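Local coordinates for protein RmpD (Hexulose-6-phosphate synthase) (Streptococcus mutans, PDB 3EXR) that belongs to the orotidine 5'-phosphate decarboxylase / HUMPS family and folds as a beta/alpha barrel of the TIM type, at residues Val31-Ala36 with Asp58-Ala63; Ile139-Arg144 with Ser172-Leu177. One frame throughout, in Å; residues are numbered along the deposited sequence.

Contact 1 of 2, residues Val31-Ala36 with Asp58-Ala63; sequences VDVIEA and DKIIVA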
# COMPACT_ATOMS: atom_id res chain seq x y z
N VAL A 31 0.07 10.60 -23.79
CA VAL A 31 0.15 9.27 -23.20
C VAL A 31 -1.18 8.56 -23.32
O VAL A 31 -2.20 9.19 -23.62
CB VAL A 31 0.62 9.32 -21.69
CG1 VAL A 31 1.92 10.12 -21.59
CG2 VAL A 31 -0.44 9.91 -20.78
N ASP A 32 -1.15 7.25 -23.10
CA ASP A 32 -2.35 6.41 -23.16
C ASP A 32 -2.98 6.20 -21.79
O ASP A 32 -4.18 5.94 -21.68
CB ASP A 32 -1.98 5.05 -23.75
CG ASP A 32 -1.31 5.19 -25.08
OD1 ASP A 32 -1.98 5.78 -25.96
OD2 ASP A 32 -0.16 4.75 -25.27
N VAL A 33 -2.15 6.23 -20.76
CA VAL A 33 -2.61 5.93 -19.39
C VAL A 33 -1.96 6.91 -18.39
O VAL A 33 -0.76 7.18 -18.47
CB VAL A 33 -2.19 4.48 -18.96
CG1 VAL A 33 -2.80 4.09 -17.65
CG2 VAL A 33 -2.49 3.44 -20.05
N ILE A 34 -2.77 7.44 -17.47
CA ILE A 34 -2.27 8.34 -16.41
C ILE A 34 -2.52 7.68 -15.06
O ILE A 34 -3.63 7.24 -14.77
CB ILE A 34 -2.97 9.73 -16.45
CG1 ILE A 34 -2.74 10.38 -17.81
CG2 ILE A 34 -2.41 10.64 -15.37
CD1 ILE A 34 -3.62 11.50 -18.09
N GLU A 35 -1.48 7.65 -14.24
CA GLU A 35 -1.51 6.90 -12.97
C GLU A 35 -1.26 7.83 -11.78
O GLU A 35 -0.25 8.53 -11.72
CB GLU A 35 -0.44 5.79 -12.96
CG GLU A 35 -0.25 5.12 -11.61
CD GLU A 35 0.72 3.96 -11.66
OE1 GLU A 35 1.66 3.98 -12.50
OE2 GLU A 35 0.53 2.98 -10.89
N ALA A 36 -2.21 7.83 -10.85
CA ALA A 36 -2.02 8.46 -9.55
C ALA A 36 -1.23 7.50 -8.68
O ALA A 36 -1.78 6.47 -8.22
CB ALA A 36 -3.38 8.75 -8.91
N ASP A 58 -11.27 10.58 -21.51
CA ASP A 58 -11.16 9.37 -22.34
C ASP A 58 -9.79 8.68 -22.22
O ASP A 58 -9.42 7.88 -23.07
CB ASP A 58 -11.50 9.73 -23.79
CG ASP A 58 -12.93 10.30 -23.95
OD1 ASP A 58 -13.90 9.76 -23.37
OD2 ASP A 58 -13.12 11.31 -24.65
N LYS A 59 -9.05 8.98 -21.15
CA LYS A 59 -7.77 8.34 -20.93
C LYS A 59 -7.98 7.24 -19.94
O LYS A 59 -8.91 7.30 -19.13
CB LYS A 59 -6.76 9.31 -20.35
CG LYS A 59 -5.40 9.20 -20.95
CD LYS A 59 -5.47 9.46 -22.49
CE LYS A 59 -4.89 10.79 -22.87
NZ LYS A 59 -4.41 10.74 -24.28
N ILE A 60 -7.13 6.23 -19.98
CA ILE A 60 -7.16 5.21 -18.92
C ILE A 60 -6.54 5.83 -17.65
O ILE A 60 -5.49 6.44 -17.73
CB ILE A 60 -6.40 3.94 -19.34
CG1 ILE A 60 -7.11 3.26 -20.51
CG2 ILE A 60 -6.30 2.98 -18.16
CD1 ILE A 60 -6.28 2.20 -21.27
N ILE A 61 -7.20 5.69 -16.50
CA ILE A 61 -6.70 6.24 -15.24
C ILE A 61 -6.49 5.11 -14.23
O ILE A 61 -7.37 4.28 -14.03
CB ILE A 61 -7.68 7.28 -14.65
CG1 ILE A 61 -7.79 8.49 -15.58
CG2 ILE A 61 -7.26 7.72 -13.23
CD1 ILE A 61 -8.75 9.49 -15.16
N VAL A 62 -5.31 5.09 -13.62
CA VAL A 62 -4.90 4.09 -12.66
C VAL A 62 -4.85 4.74 -11.28
O VAL A 62 -4.27 5.81 -11.12
CB VAL A 62 -3.50 3.55 -12.98
CG1 VAL A 62 -3.10 2.44 -12.00
CG2 VAL A 62 -3.44 3.03 -14.41
N ALA A 63 -5.55 4.11 -10.32
CA ALA A 63 -5.41 4.46 -8.89
C ALA A 63 -4.42 3.43 -8.32
O ALA A 63 -4.77 2.27 -8.08
CB ALA A 63 -6.74 4.40 -8.19

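Contact 2 of 2, residues Ile139-Arg144 with Ser172-Leu177; sequences IYHQSR and SVTGGL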
# COMPACT_ATOMS: atom_id res chain seq x y z
N ILE A 139 2.37 -5.89 -12.73
CA ILE A 139 3.34 -4.81 -12.92
C ILE A 139 4.70 -5.31 -12.44
O ILE A 139 4.88 -5.60 -11.25
CB ILE A 139 2.98 -3.56 -12.05
CG1 ILE A 139 1.49 -3.17 -12.12
CG2 ILE A 139 3.90 -2.41 -12.39
CD1 ILE A 139 0.95 -2.96 -13.47
N TYR A 140 5.63 -5.38 -13.37
CA TYR A 140 6.98 -5.88 -13.11
C TYR A 140 7.99 -4.72 -13.09
O TYR A 140 8.03 -3.94 -14.04
CB TYR A 140 7.39 -6.94 -14.17
CG TYR A 140 8.63 -7.71 -13.79
CD1 TYR A 140 8.53 -8.98 -13.22
CD2 TYR A 140 9.90 -7.15 -13.95
CE1 TYR A 140 9.67 -9.68 -12.82
CE2 TYR A 140 11.04 -7.84 -13.55
CZ TYR A 140 10.91 -9.11 -12.98
OH TYR A 140 12.02 -9.81 -12.61
N HIS A 141 8.77 -4.62 -12.01
CA HIS A 141 9.78 -3.58 -11.81
C HIS A 141 11.16 -4.10 -12.12
O HIS A 141 11.53 -5.20 -11.70
CB HIS A 141 9.78 -3.13 -10.34
CG HIS A 141 8.54 -2.41 -9.93
ND1 HIS A 141 7.32 -3.04 -9.72
CD2 HIS A 141 8.33 -1.10 -9.69
CE1 HIS A 141 6.42 -2.13 -9.38
NE2 HIS A 141 7.01 -0.95 -9.36
N GLN A 142 11.96 -3.29 -12.81
CA GLN A 142 13.37 -3.64 -12.96
C GLN A 142 13.98 -3.93 -11.59
O GLN A 142 13.70 -3.27 -10.57
CB GLN A 142 14.17 -2.55 -13.66
CG GLN A 142 15.48 -3.13 -14.18
CD GLN A 142 16.46 -2.11 -14.74
OE1 GLN A 142 16.20 -0.90 -14.77
NE2 GLN A 142 17.62 -2.61 -15.20
N SER A 143 14.82 -4.97 -11.52
CA SER A 143 15.54 -5.26 -10.30
C SER A 143 16.20 -3.98 -9.80
O SER A 143 16.87 -3.29 -10.58
CB SER A 143 16.56 -6.37 -10.56
OG SER A 143 15.84 -7.61 -10.68
N ARG A 144 15.96 -3.64 -8.52
CA ARG A 144 16.28 -2.32 -8.00
C ARG A 144 17.76 -2.03 -8.02
O ARG A 144 18.17 -0.89 -8.27
CB ARG A 144 15.72 -2.18 -6.58
CG ARG A 144 15.81 -0.80 -5.92
CD ARG A 144 15.18 0.35 -6.71
NE ARG A 144 13.77 0.18 -7.11
CZ ARG A 144 12.70 0.47 -6.36
NH1 ARG A 144 12.83 0.91 -5.10
NH2 ARG A 144 11.48 0.30 -6.87
N SER A 172 2.86 -4.98 -17.47
CA SER A 172 3.41 -3.65 -17.53
C SER A 172 4.81 -3.68 -16.94
O SER A 172 5.05 -4.40 -15.97
CB SER A 172 2.57 -2.68 -16.70
OG SER A 172 1.29 -2.53 -17.23
N VAL A 173 5.74 -2.93 -17.54
CA VAL A 173 7.08 -2.83 -16.96
C VAL A 173 7.37 -1.39 -16.55
O VAL A 173 6.84 -0.43 -17.13
CB VAL A 173 8.19 -3.36 -17.93
CG1 VAL A 173 8.04 -4.82 -18.23
CG2 VAL A 173 8.19 -2.56 -19.22
N THR A 174 8.21 -1.24 -15.54
CA THR A 174 8.63 0.07 -15.06
C THR A 174 10.05 0.02 -14.57
O THR A 174 10.50 -1.03 -14.10
CB THR A 174 7.68 0.58 -13.96
OG1 THR A 174 7.98 1.96 -13.68
CG2 THR A 174 7.84 -0.18 -12.66
N GLY A 175 10.75 1.15 -14.70
CA GLY A 175 12.16 1.25 -14.32
C GLY A 175 13.08 1.09 -15.51
O GLY A 175 12.90 0.18 -16.29
N GLY A 176 14.06 1.99 -15.67
CA GLY A 176 15.08 1.82 -16.70
C GLY A 176 14.55 2.05 -18.10
O GLY A 176 15.08 1.51 -19.08
N LEU A 177 13.48 2.84 -18.21
CA LEU A 177 12.86 3.04 -19.51
C LEU A 177 13.19 4.40 -20.07
O LEU A 177 13.01 5.41 -19.40
CB LEU A 177 11.35 2.89 -19.42
CG LEU A 177 10.85 1.59 -18.79
CD1 LEU A 177 9.35 1.64 -18.82
CD2 LEU A 177 11.39 0.38 -19.51

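Contact 1 of 2, residues Val31-Ala36 with Asp58-Ala63
Strand 33-36 and the start of strand 60-67 are parallel neighbours in the eight-stranded TIM barrel, joined by a right-handed beta-alpha-beta crossover through helices 38-44 and 47-55. The axes of 33-36 and 60-63 come within 4.6 Å at 20°. Val33 pairs with Ile60 and Glu35 with Val62 on one face of the sheet; Ile34 with Ile61 and Ala36 with Ala63 lie on the other. Ile34 bonds to both sides of Ile61. Its N reaches Ile60 O at 2.9 Å, and its O accepts Val62 N at 3.0 Å. Ala36 N then bonds Val62 O.

On the inner face, Val33 CG1 wedges against Val62 CG2 at 3.5 Å, tight for two methyls. The same CG1 also meets Ile60 CG2, and Trp85 of the next strand touches all three residues. The extended chain of Glu35 passes Val62, with OE2 3.8 Å from Val62 CG1. Its OE1 is held by Gln9, while OE2 lies close to Asp64, another acid. On the outer face, Ile61 packs on helix 47-55.

Where the strands begin, the bond from Ile60 N to Asp32 O is weak. Lys59 bends at chi2 and chi3 (59° and 107°) to fold back over this end. Its NZ meets Val31 O at 2.8 Å, almost straight in line with the C=O bond.

Contact 2 of 2, residues Ile139-Arg144 with Ser172-Leu177
His141 and Thr174 stand next to each other on the inner face of the barrel, on paired strands. Thr174 CG2 lies over one face of the imidazole. The modelled approach is too short for two carbons, so the detail of this CH-pi contact is doubtful. Thr174 has OG1 anti to its N (chi1 -170°), which puts the methyl between N and the carbonyl carbon, while OG1 bonds Ile194 O. Tyr119 meets the His141 ring at about 50° between planes. One pair earlier on this face, Ile139 CD1 touches Ser172 CB at 3.6 Å.

The backbone fixes this register. Tyr140 N bonds Ser172 O at 2.8 Å. Tyr140 O accepts Thr174 N at 3.1 Å. Gln142 N bonds Thr174 O at 3.0 Å and carries the pairing just past the strand ends. There the extended Gln142 side chain runs over the glycine turn, with OE1 3.5 Å from Gly176 CA. Its NE2 is anchored by Glu151 O. Both glycines have positive phi. The bare CA of Gly176 lets the amide oxygen come this close, and the bare CA of Gly175 spares Gln142 CB from crowding.

On the outer face, Tyr140 and Val173 pack under helix 155-167, and Asp157 of that helix binds both Tyr140 OH and Ser143 OG. Arg144 starts helix 144-149 and forms a salt bridge with Asp69 of the second subunit. Strands 113-117 and 192-195 flank the pair in the sheet.

In the fold
Contacts 1 and 2 join different neighbouring strands of one closed barrel, the second with the third and the sixth with the seventh. They lie on opposite sides of the chain's centre, with centres about 18 Å apart, and do not touch. Contact 1 is the more buried. Aliphatic side chains dominate it, and its lysine bond lies at the N-terminal ends of the strands. Contact 2 is partly buried and runs past the C-terminal ends, the side where TIM barrels carry their active sites. There a histidine, a threonine and two glycines join the aliphatic residues. Within the dimer, the second subunit reaches the 139-144 segment but neither segment of contact 1.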